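Local coordinates for Fe-regulated protein B (Neisseria meningitidis, PDB 4AIP) that imports iron across the outer membrane of the meningococcus as a TonB-dependent transporter, at residues Gly64-Thr69 against Asn536-Phe541; Thr108-Gly113 against Val149-Gly154; Ala364-Asp369 against Tyr380-Arg385; Asn713-Pro718 against Thr726-Gly731. All blocks are in the same frame, centred on the assembly; numbering follows the deposited sequence.

Interaction 1 of 4, residues Gly64-Thr69 against Asn536-Phe541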
# COMPACT_ATOMS: atom_id res chain seq x y z
N GLY B 64 -15.61 -1.73 45.12
CA GLY B 64 -14.24 -1.39 45.37
C GLY B 64 -13.52 -1.16 44.05
O GLY B 64 -13.69 -0.15 43.36
N SER B 65 -12.77 -2.18 43.66
CA SER B 65 -11.86 -2.09 42.55
C SER B 65 -12.11 -3.18 41.49
O SER B 65 -11.34 -3.34 40.51
CB SER B 65 -10.43 -2.21 43.11
OG SER B 65 -9.49 -2.10 42.11
N LYS B 66 -13.19 -3.93 41.68
CA LYS B 66 -13.48 -5.03 40.79
C LYS B 66 -14.09 -4.65 39.40
O LYS B 66 -13.95 -5.39 38.43
CB LYS B 66 -14.30 -6.03 41.55
CG LYS B 66 -15.05 -7.01 40.75
CD LYS B 66 -16.12 -7.63 41.62
CE LYS B 66 -16.97 -8.68 40.89
NZ LYS B 66 -16.16 -9.84 40.44
N ILE B 67 -14.74 -3.50 39.33
CA ILE B 67 -15.25 -2.97 38.09
C ILE B 67 -14.72 -1.57 38.05
O ILE B 67 -15.00 -0.77 38.94
CB ILE B 67 -16.83 -2.98 38.04
CG1 ILE B 67 -17.32 -4.42 37.95
CG2 ILE B 67 -17.34 -2.25 36.84
CD1 ILE B 67 -18.82 -4.58 38.28
N ARG B 68 -13.91 -1.32 37.03
CA ARG B 68 -13.37 0.00 36.82
C ARG B 68 -13.84 0.45 35.45
O ARG B 68 -13.40 -0.08 34.40
CB ARG B 68 -11.87 0.03 37.01
CG ARG B 68 -11.40 1.09 38.03
CD ARG B 68 -10.12 0.57 38.67
NE ARG B 68 -9.41 1.64 39.41
CZ ARG B 68 -8.40 1.41 40.27
NH1 ARG B 68 -8.00 0.16 40.54
NH2 ARG B 68 -7.83 2.43 40.93
N THR B 69 -14.80 1.37 35.49
CA THR B 69 -15.44 1.88 34.30
C THR B 69 -14.63 3.07 33.85
O THR B 69 -14.27 3.90 34.65
CB THR B 69 -16.95 2.26 34.58
OG1 THR B 69 -17.69 1.06 34.88
CG2 THR B 69 -17.59 2.95 33.37
N ASN B 536 -16.19 -17.05 42.47
CA ASN B 536 -15.43 -15.91 42.80
C ASN B 536 -16.15 -15.13 43.90
O ASN B 536 -17.30 -14.70 43.75
CB ASN B 536 -15.18 -15.06 41.55
CG ASN B 536 -14.61 -13.69 41.88
OD1 ASN B 536 -13.39 -13.55 42.19
ND2 ASN B 536 -15.49 -12.67 41.85
N THR B 537 -15.47 -14.97 45.03
CA THR B 537 -16.05 -14.24 46.14
C THR B 537 -15.18 -13.07 46.38
O THR B 537 -13.94 -13.22 46.36
CB THR B 537 -15.93 -15.07 47.44
OG1 THR B 537 -16.47 -16.39 47.20
CG2 THR B 537 -16.68 -14.38 48.58
N GLU B 538 -15.78 -11.91 46.63
CA GLU B 538 -14.93 -10.79 46.94
C GLU B 538 -15.58 -9.68 47.70
O GLU B 538 -16.81 -9.55 47.68
CB GLU B 538 -14.25 -10.32 45.65
CG GLU B 538 -14.91 -9.37 44.76
CD GLU B 538 -13.90 -8.94 43.69
OE1 GLU B 538 -13.61 -9.75 42.75
OE2 GLU B 538 -13.36 -7.78 43.85
N ILE B 539 -14.77 -8.90 48.40
CA ILE B 539 -15.26 -7.71 49.15
C ILE B 539 -14.55 -6.43 48.69
O ILE B 539 -13.49 -6.51 48.04
CB ILE B 539 -15.01 -7.88 50.66
CG1 ILE B 539 -13.60 -8.41 50.90
CG2 ILE B 539 -16.06 -8.91 51.22
CD1 ILE B 539 -12.98 -7.97 52.17
N GLY B 540 -15.12 -5.28 49.04
CA GLY B 540 -14.56 -4.04 48.58
C GLY B 540 -15.10 -2.83 49.29
O GLY B 540 -16.08 -2.92 50.01
N PHE B 541 -14.42 -1.71 49.12
CA PHE B 541 -14.93 -0.48 49.66
C PHE B 541 -14.54 0.61 48.70
O PHE B 541 -13.53 0.45 47.98
CB PHE B 541 -14.36 -0.23 51.07
CG PHE B 541 -12.97 0.32 51.07
CD1 PHE B 541 -12.75 1.70 51.01
CD2 PHE B 541 -11.86 -0.52 51.13
CE1 PHE B 541 -11.41 2.24 51.00
CE2 PHE B 541 -10.54 0.01 51.14
CZ PHE B 541 -10.33 1.38 51.08
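K66 and E538 form a salt bridge between plug and barrel, although the bond itself is weak, with K66 NZ 3.4 Å from E538 OE1. The stronger partners of both groups lie elsewhere: K66 NZ donates to the carbonyl oxygens of A153 and K151, while E538 OE1 is paired with R110. One carboxylate oxygen is thus shared by two cations, which probably favours the charged form of this buried acid. The lysine stem passes obliquely across the carboxylate. K66 CD lies 3.3 Å from E538 CD, and K66 CB comes to 3.0 Å from E538 OE2. K66 is extended until its last torsion, where a bend (chi4 63°) turns the ammonium to the side of the stem. A long, flexible base suits this place because its methylenes can lie on the acid while its tip reaches the plug carbonyls. In TonB-dependent transporters the N-terminal plug fills the lumen of the beta-barrel, and here the loop leading into plug strand 67-73 meets the inner face of barrel strand 532-544. Farther along, the two backbones approach closely at glycines, G64 CA lying 4.2 Å from G540 CA. With no side chain on either residue, G64 CA can direct a C-H at F541 O, 3.3 Å away, with an angle of 143° at the hydrogen. G64 also has a positive phi (53°), which glycine adopts easily.

Interaction 2 of 4, residues Thr108-Gly113 against Val149-Gly154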
# COMPACT_ATOMS: atom_id res chain seq x y z
N THR B 108 -1.97 -10.10 31.52
CA THR B 108 -2.48 -10.78 32.71
C THR B 108 -3.28 -9.78 33.48
O THR B 108 -2.93 -8.60 33.50
CB THR B 108 -1.40 -11.36 33.62
OG1 THR B 108 -0.58 -10.28 34.04
CG2 THR B 108 -0.59 -12.34 32.87
N LEU B 109 -4.37 -10.28 34.08
CA LEU B 109 -5.20 -9.53 35.02
C LEU B 109 -5.28 -10.40 36.30
O LEU B 109 -5.62 -11.62 36.26
CB LEU B 109 -6.57 -9.26 34.41
CG LEU B 109 -7.52 -8.42 35.28
CD1 LEU B 109 -6.96 -7.06 35.62
CD2 LEU B 109 -8.88 -8.21 34.56
N ARG B 110 -4.93 -9.78 37.43
CA ARG B 110 -4.75 -10.46 38.76
C ARG B 110 -4.00 -11.71 38.47
O ARG B 110 -4.43 -12.79 38.88
CB ARG B 110 -6.09 -10.80 39.39
CG ARG B 110 -7.01 -9.65 39.67
CD ARG B 110 -8.30 -10.11 40.33
NE ARG B 110 -9.02 -8.98 40.95
CZ ARG B 110 -10.32 -9.01 41.27
NH1 ARG B 110 -11.05 -10.14 41.07
NH2 ARG B 110 -10.88 -7.94 41.80
N GLY B 111 -2.97 -11.62 37.65
CA GLY B 111 -2.11 -12.80 37.42
C GLY B 111 -2.63 -13.84 36.42
O GLY B 111 -1.91 -14.83 36.09
N MET B 112 -3.85 -13.64 35.95
CA MET B 112 -4.48 -14.57 35.04
C MET B 112 -4.32 -14.13 33.57
O MET B 112 -4.62 -12.94 33.23
CB MET B 112 -5.96 -14.68 35.36
CG MET B 112 -6.39 -15.37 36.68
SD MET B 112 -5.69 -17.02 36.94
CE MET B 112 -6.37 -17.89 35.52
N GLY B 113 -3.87 -15.07 32.72
CA GLY B 113 -3.68 -14.83 31.27
C GLY B 113 -4.88 -14.77 30.31
O GLY B 113 -6.04 -14.96 30.71
N VAL B 149 -12.53 -2.12 32.72
CA VAL B 149 -12.01 -3.44 33.17
C VAL B 149 -13.02 -4.06 34.14
O VAL B 149 -13.74 -3.36 34.87
CB VAL B 149 -10.56 -3.32 33.78
CG1 VAL B 149 -10.62 -2.61 35.08
CG2 VAL B 149 -9.88 -4.64 33.94
N GLN B 150 -13.14 -5.37 34.06
CA GLN B 150 -13.98 -6.11 34.98
C GLN B 150 -13.18 -7.34 35.34
O GLN B 150 -12.65 -8.05 34.43
CB GLN B 150 -15.40 -6.39 34.40
CG GLN B 150 -15.66 -7.75 33.70
CD GLN B 150 -15.79 -9.03 34.63
OE1 GLN B 150 -15.78 -8.99 35.87
NE2 GLN B 150 -15.91 -10.17 33.97
N LYS B 151 -13.06 -7.58 36.64
CA LYS B 151 -12.04 -8.51 37.16
C LYS B 151 -12.71 -9.67 37.80
O LYS B 151 -13.73 -9.51 38.48
CB LYS B 151 -11.15 -7.80 38.16
CG LYS B 151 -10.55 -6.51 37.64
CD LYS B 151 -9.54 -5.90 38.66
CE LYS B 151 -9.62 -4.39 38.55
NZ LYS B 151 -8.48 -3.66 39.14
N GLY B 152 -12.15 -10.87 37.59
CA GLY B 152 -12.75 -12.10 38.18
C GLY B 152 -14.08 -12.47 37.48
O GLY B 152 -14.39 -11.97 36.35
N ALA B 153 -14.86 -13.33 38.13
CA ALA B 153 -16.12 -13.84 37.60
C ALA B 153 -17.15 -12.72 37.61
O ALA B 153 -17.30 -12.00 38.62
CB ALA B 153 -16.59 -15.03 38.39
N GLY B 154 -17.83 -12.53 36.49
CA GLY B 154 -18.75 -11.39 36.43
C GLY B 154 -20.13 -11.84 36.81
O GLY B 154 -20.35 -13.01 37.10
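K151 lies crosswise over both R110 and L109, meeting a different partner at almost every step along its chain. Its CB sits over the centre of one face of the R110 guanidinium, 3.4 Å from R110 CZ. Next, K151 CG turns to the leucine, 3.9 Å from L109 CD2; its placement anti to the carbonyl carbon (chi1 -53°) sends the chain between the two neighbours. K151 CD returns to the arginine, 3.9 Å from R110 NE. Beyond CD the chain leaves the contact, and NZ ends in a salt bridge with E590 and a hydrogen bond to S94. The two cationic ends stay apart, R110 NH2 lying 5.6 Å from K151 NZ, and R110 has its own counter-ion in E538 as well as a cation-pi contact with F555. Arginine suits this spot because its flat group can be covered by aliphatic carbon while its N-H groups bond at the rim. Beside K151, L109 CD2 reaches V149 CG2 at 3.8 Å, two branched apolar side chains in contact between strands 107-109 and 144-151. L109 and M112 hold the turn with paired backbone bonds, L109 N to M112 O at 2.8 Å and M112 N to L109 O at 2.7 Å. R110 and G111 take the left-handed conformation between them, as a type I' turn requires. This two-residue hairpin turn packs against strand 144-151 within the plug domain.

Interaction 3 of 4, residues Ala364-Asp369 against Tyr380-Arg385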
# COMPACT_ATOMS: atom_id res chain seq x y z
N ALA B 364 -23.91 -12.73 18.37
CA ALA B 364 -24.95 -11.73 18.61
C ALA B 364 -25.29 -11.70 20.07
O ALA B 364 -25.26 -12.75 20.76
CB ALA B 364 -26.24 -12.11 17.81
N ASN B 365 -25.69 -10.55 20.54
CA ASN B 365 -26.12 -10.43 21.92
C ASN B 365 -27.38 -9.63 22.01
O ASN B 365 -27.50 -8.63 21.34
CB ASN B 365 -25.06 -9.69 22.70
CG ASN B 365 -23.76 -10.41 22.69
OD1 ASN B 365 -23.64 -11.46 23.30
ND2 ASN B 365 -22.79 -9.87 21.97
N PHE B 366 -28.33 -10.05 22.84
CA PHE B 366 -29.46 -9.21 23.10
C PHE B 366 -29.65 -8.98 24.57
O PHE B 366 -29.61 -9.90 25.36
CB PHE B 366 -30.72 -9.93 22.63
CG PHE B 366 -30.92 -9.85 21.17
CD1 PHE B 366 -30.23 -10.69 20.29
CD2 PHE B 366 -31.83 -8.93 20.67
CE1 PHE B 366 -30.46 -10.59 18.88
CE2 PHE B 366 -32.05 -8.80 19.29
CZ PHE B 366 -31.37 -9.64 18.39
N ASN B 367 -30.03 -7.78 24.91
CA ASN B 367 -30.04 -7.42 26.29
C ASN B 367 -31.17 -6.47 26.55
O ASN B 367 -31.23 -5.45 25.89
CB ASN B 367 -28.77 -6.64 26.50
CG ASN B 367 -28.35 -6.70 27.84
OD1 ASN B 367 -27.77 -7.71 28.22
ND2 ASN B 367 -28.70 -5.68 28.66
N PHE B 368 -32.02 -6.79 27.52
CA PHE B 368 -33.21 -6.02 27.79
C PHE B 368 -33.19 -5.65 29.21
O PHE B 368 -32.88 -6.46 30.06
CB PHE B 368 -34.51 -6.85 27.57
CG PHE B 368 -34.61 -7.57 26.23
CD1 PHE B 368 -33.85 -8.72 25.98
CD2 PHE B 368 -35.47 -7.12 25.22
CE1 PHE B 368 -33.94 -9.40 24.79
CE2 PHE B 368 -35.54 -7.79 23.99
CZ PHE B 368 -34.79 -8.94 23.79
N ASP B 369 -33.60 -4.43 29.48
CA ASP B 369 -33.80 -3.97 30.84
C ASP B 369 -35.29 -3.64 31.02
O ASP B 369 -35.86 -2.84 30.31
CB ASP B 369 -32.95 -2.70 31.13
CG ASP B 369 -31.41 -2.95 31.13
OD1 ASP B 369 -30.96 -4.12 31.02
OD2 ASP B 369 -30.64 -1.97 31.23
N TYR B 380 -32.38 -9.09 31.36
CA TYR B 380 -32.44 -10.45 30.88
C TYR B 380 -32.01 -10.37 29.44
O TYR B 380 -32.14 -9.32 28.83
CB TYR B 380 -33.87 -11.06 31.03
CG TYR B 380 -34.97 -10.25 30.42
CD1 TYR B 380 -35.34 -10.42 29.09
CD2 TYR B 380 -35.67 -9.30 31.18
CE1 TYR B 380 -36.39 -9.63 28.50
CE2 TYR B 380 -36.74 -8.53 30.63
CZ TYR B 380 -37.09 -8.70 29.30
OH TYR B 380 -38.10 -7.92 28.77
N GLY B 381 -31.51 -11.47 28.89
CA GLY B 381 -31.10 -11.48 27.55
C GLY B 381 -30.46 -12.77 27.16
O GLY B 381 -30.56 -13.81 27.87
N ILE B 382 -29.80 -12.76 26.00
CA ILE B 382 -29.26 -14.01 25.46
C ILE B 382 -27.94 -13.65 24.77
O ILE B 382 -27.82 -12.54 24.24
CB ILE B 382 -30.31 -14.64 24.52
CG1 ILE B 382 -29.71 -15.73 23.64
CG2 ILE B 382 -30.97 -13.57 23.60
CD1 ILE B 382 -29.45 -15.18 22.24
N ASN B 383 -26.96 -14.55 24.81
CA ASN B 383 -25.71 -14.38 24.09
C ASN B 383 -25.53 -15.54 23.13
O ASN B 383 -25.84 -16.70 23.50
CB ASN B 383 -24.52 -14.42 25.06
CG ASN B 383 -24.65 -13.38 26.21
OD1 ASN B 383 -24.84 -13.74 27.36
ND2 ASN B 383 -24.55 -12.10 25.88
N TYR B 384 -25.01 -15.25 21.92
CA TYR B 384 -24.70 -16.31 20.94
C TYR B 384 -23.36 -16.01 20.30
O TYR B 384 -23.10 -14.89 19.89
CB TYR B 384 -25.79 -16.38 19.84
CG TYR B 384 -25.45 -17.36 18.74
CD1 TYR B 384 -24.68 -16.98 17.67
CD2 TYR B 384 -25.85 -18.70 18.79
CE1 TYR B 384 -24.30 -17.88 16.67
CE2 TYR B 384 -25.48 -19.61 17.79
CZ TYR B 384 -24.73 -19.17 16.72
OH TYR B 384 -24.35 -19.98 15.66
N ARG B 385 -22.51 -17.02 20.21
CA ARG B 385 -21.27 -16.92 19.52
C ARG B 385 -20.92 -18.26 18.85
O ARG B 385 -21.06 -19.35 19.48
CB ARG B 385 -20.17 -16.55 20.48
CG ARG B 385 -18.83 -16.37 19.79
CD ARG B 385 -17.70 -15.98 20.74
NE ARG B 385 -17.28 -17.08 21.61
CZ ARG B 385 -16.67 -16.90 22.77
NH1 ARG B 385 -16.40 -15.65 23.21
NH2 ARG B 385 -16.34 -17.97 23.51
O HOH W 1 -22.08 -13.10 21.87
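The antiparallel hairpin of barrel strands 355-371 and 376-390 brings F368 against Y380 and N365 against N383, on opposite faces of the ladder. A364 with Y384, F366 with I382 and F368 with Y380 are hydrogen-bonded pairs; F366 N to I382 O, at 2.9 Å and 170°, is the straightest of their bonds. Y380 CG sits between its backbone N and carbonyl carbon (chi1 53°), which swings the ring back across the neighbouring strand. F368 CB then lies over one face of that ring, 3.8 Å from its centroid, in a CH-pi contact. The two rings are nearly parallel, but slid so far apart that they barely overlap. Beside them, I382 CG2 packs on F366 CB at 3.8 Å. On the other face N383 ND2 donates to N365 OD1 (2.8 Å), which lies close to the amide plane of N383. A water sits 2.7 Å from N365 OD1 and also near Y384 O, and can serve either as donor. G381, without a side chain, lets its CA approach F366 O. N365 and N383 touch plug residues N123 and I160, consistent with polar amides facing the lumen and the F366, F368 and I382 face the membrane side, as in an outer-membrane beta-barrel.

Interaction 4 of 4, residues Asn713-Pro718 against Thr726-Gly731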
# COMPACT_ATOMS: atom_id res chain seq x y z
N ASN B 713 16.30 4.67 31.62
CA ASN B 713 16.71 3.65 30.66
C ASN B 713 16.90 2.31 31.32
O ASN B 713 17.86 1.63 31.04
CB ASN B 713 17.99 4.06 29.94
CG ASN B 713 18.16 3.36 28.61
OD1 ASN B 713 17.17 2.99 27.93
ND2 ASN B 713 19.41 3.17 28.23
N LYS B 714 15.98 1.96 32.21
CA LYS B 714 16.01 0.68 32.89
C LYS B 714 16.05 -0.56 31.96
O LYS B 714 15.18 -0.70 31.12
CB LYS B 714 14.79 0.57 33.81
CG LYS B 714 15.17 0.08 35.20
CD LYS B 714 15.84 -1.24 35.26
CE LYS B 714 16.33 -1.51 36.68
NZ LYS B 714 15.27 -0.93 37.60
N PHE B 715 17.01 -1.46 32.17
CA PHE B 715 17.04 -2.78 31.56
C PHE B 715 16.24 -3.77 32.41
O PHE B 715 16.64 -4.08 33.54
CB PHE B 715 18.49 -3.27 31.40
CG PHE B 715 18.62 -4.66 30.77
CD1 PHE B 715 17.62 -5.18 29.92
CD2 PHE B 715 19.77 -5.45 30.99
CE1 PHE B 715 17.75 -6.44 29.34
CE2 PHE B 715 19.87 -6.74 30.43
CZ PHE B 715 18.87 -7.22 29.59
N TYR B 716 15.15 -4.31 31.88
CA TYR B 716 14.32 -5.21 32.66
C TYR B 716 13.48 -6.04 31.77
O TYR B 716 13.23 -5.62 30.61
CB TYR B 716 13.42 -4.44 33.63
CG TYR B 716 12.31 -3.69 32.93
CD1 TYR B 716 12.55 -2.42 32.37
CD2 TYR B 716 11.00 -4.27 32.77
CE1 TYR B 716 11.48 -1.70 31.72
CE2 TYR B 716 9.95 -3.58 32.09
CZ TYR B 716 10.18 -2.31 31.59
OH TYR B 716 9.18 -1.62 30.92
N TYR B 717 13.01 -7.18 32.34
CA TYR B 717 11.94 -8.05 31.79
C TYR B 717 10.65 -7.95 32.57
O TYR B 717 10.64 -8.16 33.77
CB TYR B 717 12.37 -9.53 31.73
CG TYR B 717 13.55 -9.70 30.80
CD1 TYR B 717 13.37 -9.88 29.39
CD2 TYR B 717 14.87 -9.60 31.30
CE1 TYR B 717 14.45 -10.03 28.57
CE2 TYR B 717 15.95 -9.75 30.47
CZ TYR B 717 15.75 -9.95 29.10
OH TYR B 717 16.85 -10.07 28.28
N PRO B 718 9.53 -7.66 31.89
CA PRO B 718 8.25 -7.69 32.61
C PRO B 718 7.91 -9.09 33.01
O PRO B 718 8.45 -10.06 32.46
CB PRO B 718 7.22 -7.21 31.55
CG PRO B 718 8.04 -6.43 30.56
CD PRO B 718 9.35 -7.23 30.49
N THR B 726 13.35 -13.51 27.95
CA THR B 726 12.72 -13.45 26.65
C THR B 726 12.74 -12.09 25.95
O THR B 726 13.46 -11.94 24.98
CB THR B 726 11.27 -13.93 26.69
OG1 THR B 726 10.46 -12.94 27.35
CG2 THR B 726 11.19 -15.24 27.36
N LEU B 727 11.92 -11.14 26.39
CA LEU B 727 11.85 -9.85 25.71
C LEU B 727 11.79 -8.70 26.70
O LEU B 727 10.83 -8.57 27.43
CB LEU B 727 10.65 -9.77 24.73
CG LEU B 727 10.63 -10.69 23.51
CD1 LEU B 727 9.32 -10.55 22.82
CD2 LEU B 727 11.73 -10.34 22.59
N PRO B 728 12.81 -7.84 26.68
CA PRO B 728 12.89 -6.82 27.72
C PRO B 728 11.91 -5.69 27.49
O PRO B 728 11.35 -5.56 26.41
CB PRO B 728 14.35 -6.31 27.62
CG PRO B 728 14.81 -6.65 26.27
CD PRO B 728 13.93 -7.77 25.72
N GLY B 729 11.70 -4.88 28.52
CA GLY B 729 10.94 -3.62 28.39
C GLY B 729 11.64 -2.63 27.46
O GLY B 729 12.85 -2.75 27.18
N VAL B 730 10.88 -1.65 26.98
CA VAL B 730 11.47 -0.74 26.06
C VAL B 730 12.40 0.08 26.89
O VAL B 730 12.06 0.50 28.01
CB VAL B 730 10.44 0.14 25.28
CG1 VAL B 730 11.16 1.12 24.32
CG2 VAL B 730 9.41 -0.77 24.43
N GLY B 731 13.60 0.29 26.39
CA GLY B 731 14.45 1.23 27.03
C GLY B 731 13.84 2.60 26.92
O GLY B 731 12.70 2.78 26.53
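With CG of Y716 between its backbone N and carbonyl carbon (chi1 70°), and CG of Y717 anti to its carbonyl carbon (chi1 -62°), the two rings come up against G729 and P728. G729 CA stands over one face of the Y716 ring, offset toward the rim, 3.9 Å from the centroid. Glycine fits here because a bare alpha carbon can settle on the ring, and its C-H bonds make a CH-pi contact. P728 CB covers part of a face of Y717, whose ring lies alongside the proline; Y717 CE1 is 3.7 Å from P728 CD. P728 CB also meets the edge of the F715 ring, 3.8 Å from F715 CE1, so a rigid, compact residue fits in the angle between two aromatic rings. One backbone bond ties the two segments, G729 N to Y716 O at 2.7 Å and 159°. At the far end N713 OD1 lies 3.4 Å from G731 CA and accepts a bond from the backbone N of R732. F685, in strand 681-694, stacks on Y716. Both irregular segments belong to the long loop joining strands 702-709 and 733-741, probably extracellular, and 726-731 falls in the predicted TonB C-terminal box that runs into the last barrel strand.

Interactions 1 and 2 form one continuous region, their centres 11 Å apart. Strands 67-73 and 144-151 are neighbours in the plug sheet, where K66 O lies 3.0 Å from K151 N and R68 O 2.8 Å from V149 N, both probable hydrogen bonds. The barrel acid of interaction 1 joins the two contacts. Interaction 3 is built within the barrel wall, its nearest atoms about 11 Å from those of interaction 2. Interaction 4 lies across the chain's centre from interaction 3, about 43 Å between centres. All four lie away from the bound detergent and from R276, which binds L-glutamate in another structure.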